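Local atomic coordinates of hydrazine synthase subunit alpha (Candidatus Kuenenia stuttgartiensis, PDB entry 5C2V), a protein that condenses hydroxylamine with ammonia to give hydrazine, the second half-reaction of the hydrazine synthase complex, and carries two c-type hemes. Residues W15-Q26 and V388-W396. Residues are numbered along the deposited sequence; the frame is centred on the assembly and turned at random.
Sequences WTDYSGMSKEVQ and VYVKYKPRW
Tyr18 O, on the helical turn whose Tyr18 and Ser22 side chains both touch Tyr392, accepts twice: from Ser22 N at 2.9 Å and from Ser22 OG at 2.8 Å, the hydroxyl lying above the carbonyl plane. Val390 N donates to Gln26 O over 3.1 Å with an N-H...O angle of 149°, joining Gln26 to the extended chain 388-396. Nearby, Gln26 CG rests 3.4 Å from Tyr389 CD2, the amide standing steeply to the ring. Tyr392 carries the apolar centre. Met21 CB lies over one face, 3.5 Å from the ring centroid and 10° off the normal, a CH-pi contact; bends at chi2 and chi3 bring Met21 CE to 3.6 Å from Tyr392 CE1. Tyr18 CD2 meets the edge in plane, 3.7 Å from Tyr392 CD2. The Tyr392 hydroxyl bonds weakly to Trp15 O. Ahead of the N-cap Asp17, Arg395 NH2 faces Thr16 O at the guanidinium edge, a bond modelled too short to trust in detail; NH2 also bonds Ala54 O of the gamma subunit. The contact packs the helix preceding strand 31-37 against the loop following strand 381-387; these pair antiparallel in a sheet with 58-63 and 69-71, consistent with velcro closure of the six-bladed beta-propeller.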
loop_
_atom_site.group_PDB
_atom_site.type_symbol
_atom_site.label_atom_id
_atom_site.label_comp_id
_atom_site.label_asym_id
_atom_site.label_seq_id
_atom_site.Cartn_x
_atom_site.Cartn_y
_atom_site.Cartn_z
ATOM N N TRP D 15 23.503 -39.739 -0.124
ATOM C CA TRP D 15 23.306 -39.436 1.291
ATOM C C TRP D 15 23.408 -37.940 1.585
ATOM O O TRP D 15 23.061 -37.493 2.678
ATOM C CB TRP D 15 24.312 -40.208 2.151
ATOM C CG TRP D 15 25.751 -39.950 1.812
ATOM C CD1 TRP D 15 26.539 -40.680 0.970
ATOM C CD2 TRP D 15 26.578 -38.893 2.317
ATOM N NE1 TRP D 15 27.801 -40.143 0.917
ATOM C CE2 TRP D 15 27.852 -39.045 1.734
ATOM C CE3 TRP D 15 26.364 -37.832 3.203
ATOM C CZ2 TRP D 15 28.907 -38.176 2.008
ATOM C CZ3 TRP D 15 27.413 -36.972 3.474
ATOM C CH2 TRP D 15 28.667 -37.149 2.879
ATOM N N THR D 16 23.888 -37.172 0.613
ATOM C CA THR D 16 23.977 -35.724 0.759
ATOM C C THR D 16 22.655 -35.043 0.422
ATOM O O THR D 16 22.437 -33.884 0.771
ATOM C CB THR D 16 25.076 -35.127 -0.133
ATOM O OG1 THR D 16 24.817 -35.467 -1.500
ATOM C CG2 THR D 16 26.438 -35.663 0.271
ATOM N N ASP D 17 21.770 -35.768 -0.255
ATOM C CA ASP D 17 20.482 -35.212 -0.641
ATOM C C ASP D 17 19.457 -35.534 0.438
ATOM O O ASP D 17 19.027 -36.676 0.577
ATOM C CB ASP D 17 20.048 -35.768 -2.001
ATOM C CG ASP D 17 18.678 -35.277 -2.432
ATOM O OD1 ASP D 17 18.231 -34.222 -1.936
ATOM O OD2 ASP D 17 18.052 -35.946 -3.282
ATOM N N TYR D 18 19.051 -34.510 1.182
ATOM C CA TYR D 18 18.200 -34.698 2.351
ATOM C C TYR D 18 16.788 -35.111 1.963
ATOM O O TYR D 18 16.267 -36.116 2.449
ATOM C CB TYR D 18 18.163 -33.417 3.190
ATOM C CG TYR D 18 17.041 -33.372 4.202
ATOM C CD1 TYR D 18 15.851 -32.710 3.921
ATOM C CD2 TYR D 18 17.168 -33.990 5.439
ATOM C CE1 TYR D 18 14.821 -32.668 4.840
ATOM C CE2 TYR D 18 16.143 -33.951 6.367
ATOM C CZ TYR D 18 14.973 -33.289 6.061
ATOM O OH TYR D 18 13.950 -33.247 6.980
ATOM N N SER D 19 16.174 -34.328 1.083
ATOM C CA SER D 19 14.821 -34.602 0.620
ATOM C C SER D 19 14.765 -35.911 -0.158
ATOM O O SER D 19 13.715 -36.545 -0.247
ATOM C CB SER D 19 14.308 -33.447 -0.242
ATOM O OG SER D 19 15.215 -33.156 -1.290
ATOM N N GLY D 20 15.901 -36.309 -0.721
ATOM C CA GLY D 20 15.995 -37.567 -1.438
ATOM C C GLY D 20 16.070 -38.760 -0.506
ATOM O O GLY D 20 15.411 -39.775 -0.730
ATOM N N MET D 21 16.874 -38.635 0.545
ATOM C CA MET D 21 17.025 -39.708 1.522
ATOM C C MET D 21 15.761 -39.880 2.355
ATOM O O MET D 21 15.398 -40.997 2.718
ATOM C CB MET D 21 18.219 -39.440 2.444
ATOM C CG MET D 21 19.571 -39.467 1.749
ATOM S SD MET D 21 20.038 -41.097 1.140
ATOM C CE MET D 21 20.312 -41.969 2.681
ATOM N N SER D 22 15.096 -38.768 2.651
ATOM C CA SER D 22 13.900 -38.782 3.487
ATOM C C SER D 22 12.771 -39.610 2.875
ATOM O O SER D 22 11.919 -40.134 3.592
ATOM C CB SER D 22 13.414 -37.353 3.745
ATOM O OG SER D 22 14.372 -36.613 4.482
ATOM N N LYS D 23 12.769 -39.729 1.551
ATOM C CA LYS D 23 11.736 -40.493 0.860
ATOM C C LYS D 23 11.926 -41.995 1.083
ATOM O O LYS D 23 10.952 -42.741 1.205
ATOM C CB LYS D 23 11.743 -40.166 -0.636
ATOM C CG LYS D 23 11.484 -38.696 -0.943
ATOM C CD LYS D 23 11.501 -38.412 -2.437
ATOM C CE LYS D 23 10.209 -38.856 -3.104
ATOM N NZ LYS D 23 9.044 -38.055 -2.635
ATOM N N GLU D 24 13.181 -42.428 1.126
ATOM C CA GLU D 24 13.526 -43.829 1.363
ATOM C C GLU D 24 13.507 -44.222 2.840
ATOM O O GLU D 24 13.069 -45.315 3.197
ATOM C CB GLU D 24 14.906 -44.137 0.773
ATOM C CG GLU D 24 14.999 -43.915 -0.728
ATOM C CD GLU D 24 16.429 -43.791 -1.226
ATOM O OE1 GLU D 24 17.340 -43.583 -0.397
ATOM O OE2 GLU D 24 16.639 -43.896 -2.453
ATOM N N VAL D 25 13.996 -43.328 3.694
ATOM C CA VAL D 25 14.213 -43.650 5.101
ATOM C C VAL D 25 12.927 -43.534 5.917
ATOM O O VAL D 25 12.873 -43.959 7.071
ATOM C CB VAL D 25 15.296 -42.737 5.718
ATOM C CG1 VAL D 25 14.707 -41.384 6.088
ATOM C CG2 VAL D 25 15.935 -43.400 6.932
ATOM N N GLN D 26 11.893 -42.964 5.306
ATOM C CA GLN D 26 10.614 -42.750 5.978
ATOM C C GLN D 26 9.994 -44.038 6.516
ATOM O O GLN D 26 9.879 -44.224 7.728
ATOM C CB GLN D 26 9.628 -42.075 5.027
ATOM C CG GLN D 26 8.263 -41.834 5.639
ATOM C CD GLN D 26 7.176 -41.710 4.596
ATOM O OE1 GLN D 26 6.549 -40.660 4.458
ATOM N NE2 GLN D 26 6.946 -42.787 3.854
ATOM N N VAL D 388 3.850 -40.617 12.683
ATOM C CA VAL D 388 5.065 -41.292 13.116
ATOM C C VAL D 388 5.752 -41.963 11.925
ATOM O O VAL D 388 5.106 -42.595 11.085
ATOM C CB VAL D 388 4.785 -42.329 14.242
ATOM C CG1 VAL D 388 3.968 -41.688 15.354
ATOM C CG2 VAL D 388 4.075 -43.568 13.713
ATOM N N TYR D 389 7.067 -41.776 11.854
ATOM C CA TYR D 389 7.910 -42.355 10.812
ATOM C C TYR D 389 9.358 -41.974 11.077
ATOM O O TYR D 389 9.634 -41.056 11.851
ATOM C CB TYR D 389 7.487 -41.887 9.412
ATOM C CG TYR D 389 7.721 -40.418 9.127
ATOM C CD1 TYR D 389 6.789 -39.459 9.501
ATOM C CD2 TYR D 389 8.867 -39.993 8.465
ATOM C CE1 TYR D 389 6.998 -38.116 9.232
ATOM C CE2 TYR D 389 9.082 -38.657 8.191
ATOM C CZ TYR D 389 8.147 -37.722 8.579
ATOM O OH TYR D 389 8.362 -36.389 8.308
ATOM N N VAL D 390 10.282 -42.675 10.431
ATOM C CA VAL D 390 11.698 -42.398 10.620
ATOM C C VAL D 390 12.124 -41.196 9.785
ATOM O O VAL D 390 12.000 -41.201 8.560
ATOM C CB VAL D 390 12.567 -43.614 10.255
ATOM C CG1 VAL D 390 14.039 -43.294 10.467
ATOM C CG2 VAL D 390 12.155 -44.823 11.081
ATOM N N LYS D 391 12.626 -40.167 10.459
ATOM C CA LYS D 391 13.041 -38.943 9.788
ATOM C C LYS D 391 14.541 -38.920 9.538
ATOM O O LYS D 391 15.332 -39.220 10.432
ATOM C CB LYS D 391 12.643 -37.718 10.610
ATOM C CG LYS D 391 11.149 -37.504 10.722
ATOM C CD LYS D 391 10.842 -36.315 11.606
ATOM C CE LYS D 391 9.352 -36.077 11.693
ATOM N NZ LYS D 391 9.035 -34.948 12.608
ATOM N N TYR D 392 14.926 -38.561 8.319
ATOM C CA TYR D 392 16.334 -38.391 7.996
ATOM C C TYR D 392 16.877 -37.180 8.741
ATOM O O TYR D 392 16.146 -36.225 9.002
ATOM C CB TYR D 392 16.536 -38.233 6.489
ATOM C CG TYR D 392 17.970 -38.421 6.051
ATOM C CD1 TYR D 392 18.526 -39.690 5.961
ATOM C CD2 TYR D 392 18.767 -37.332 5.725
ATOM C CE1 TYR D 392 19.835 -39.871 5.562
ATOM C CE2 TYR D 392 20.079 -37.502 5.324
ATOM C CZ TYR D 392 20.607 -38.774 5.244
ATOM O OH TYR D 392 21.912 -38.950 4.845
ATOM N N LYS D 393 18.157 -37.222 9.091
ATOM C CA LYS D 393 18.763 -36.141 9.858
ATOM C C LYS D 393 19.451 -35.123 8.957
ATOM O O LYS D 393 20.248 -35.487 8.093
ATOM C CB LYS D 393 19.764 -36.700 10.869
ATOM C CG LYS D 393 19.122 -37.460 12.016
ATOM C CD LYS D 393 20.173 -38.120 12.893
ATOM C CE LYS D 393 19.533 -38.954 13.989
ATOM N NZ LYS D 393 20.436 -39.114 15.164
ATOM N N PRO D 394 19.133 -33.836 9.155
ATOM C CA PRO D 394 19.788 -32.744 8.429
ATOM C C PRO D 394 21.220 -32.533 8.904
ATOM O O PRO D 394 21.574 -32.959 10.003
ATOM C CB PRO D 394 18.919 -31.522 8.760
ATOM C CG PRO D 394 17.640 -32.078 9.308
ATOM C CD PRO D 394 18.026 -33.348 9.992
ATOM N N ARG D 395 22.026 -31.878 8.078
ATOM C CA ARG D 395 23.415 -31.595 8.414
ATOM C C ARG D 395 23.506 -30.690 9.637
ATOM O O ARG D 395 22.667 -29.810 9.827
ATOM C CB ARG D 395 24.117 -30.946 7.221
ATOM C CG ARG D 395 23.869 -31.677 5.914
ATOM C CD ARG D 395 24.121 -30.793 4.707
ATOM N NE ARG D 395 23.724 -31.463 3.471
ATOM C CZ ARG D 395 24.353 -31.324 2.309
ATOM N NH1 ARG D 395 25.412 -30.532 2.218
ATOM N NH2 ARG D 395 23.922 -31.975 1.238
ATOM N N TRP D 396 24.515 -30.911 10.474
ATOM C CA TRP D 396 24.731 -30.033 11.616
ATOM C C TRP D 396 25.920 -29.114 11.358
ATOM O O TRP D 396 27.021 -29.568 11.040
ATOM C CB TRP D 396 24.922 -30.837 12.909
ATOM C CG TRP D 396 26.177 -31.651 12.988
ATOM C CD1 TRP D 396 26.383 -32.895 12.466
ATOM C CD2 TRP D 396 27.394 -31.288 13.653
ATOM N NE1 TRP D 396 27.656 -33.324 12.753
ATOM C CE2 TRP D 396 28.297 -32.356 13.481
ATOM C CE3 TRP D 396 27.809 -30.162 14.370
ATOM C CZ2 TRP D 396 29.591 -32.330 14.001
ATOM C CZ3 TRP D 396 29.093 -30.138 14.885
ATOM C CH2 TRP D 396 29.968 -31.216 14.699
#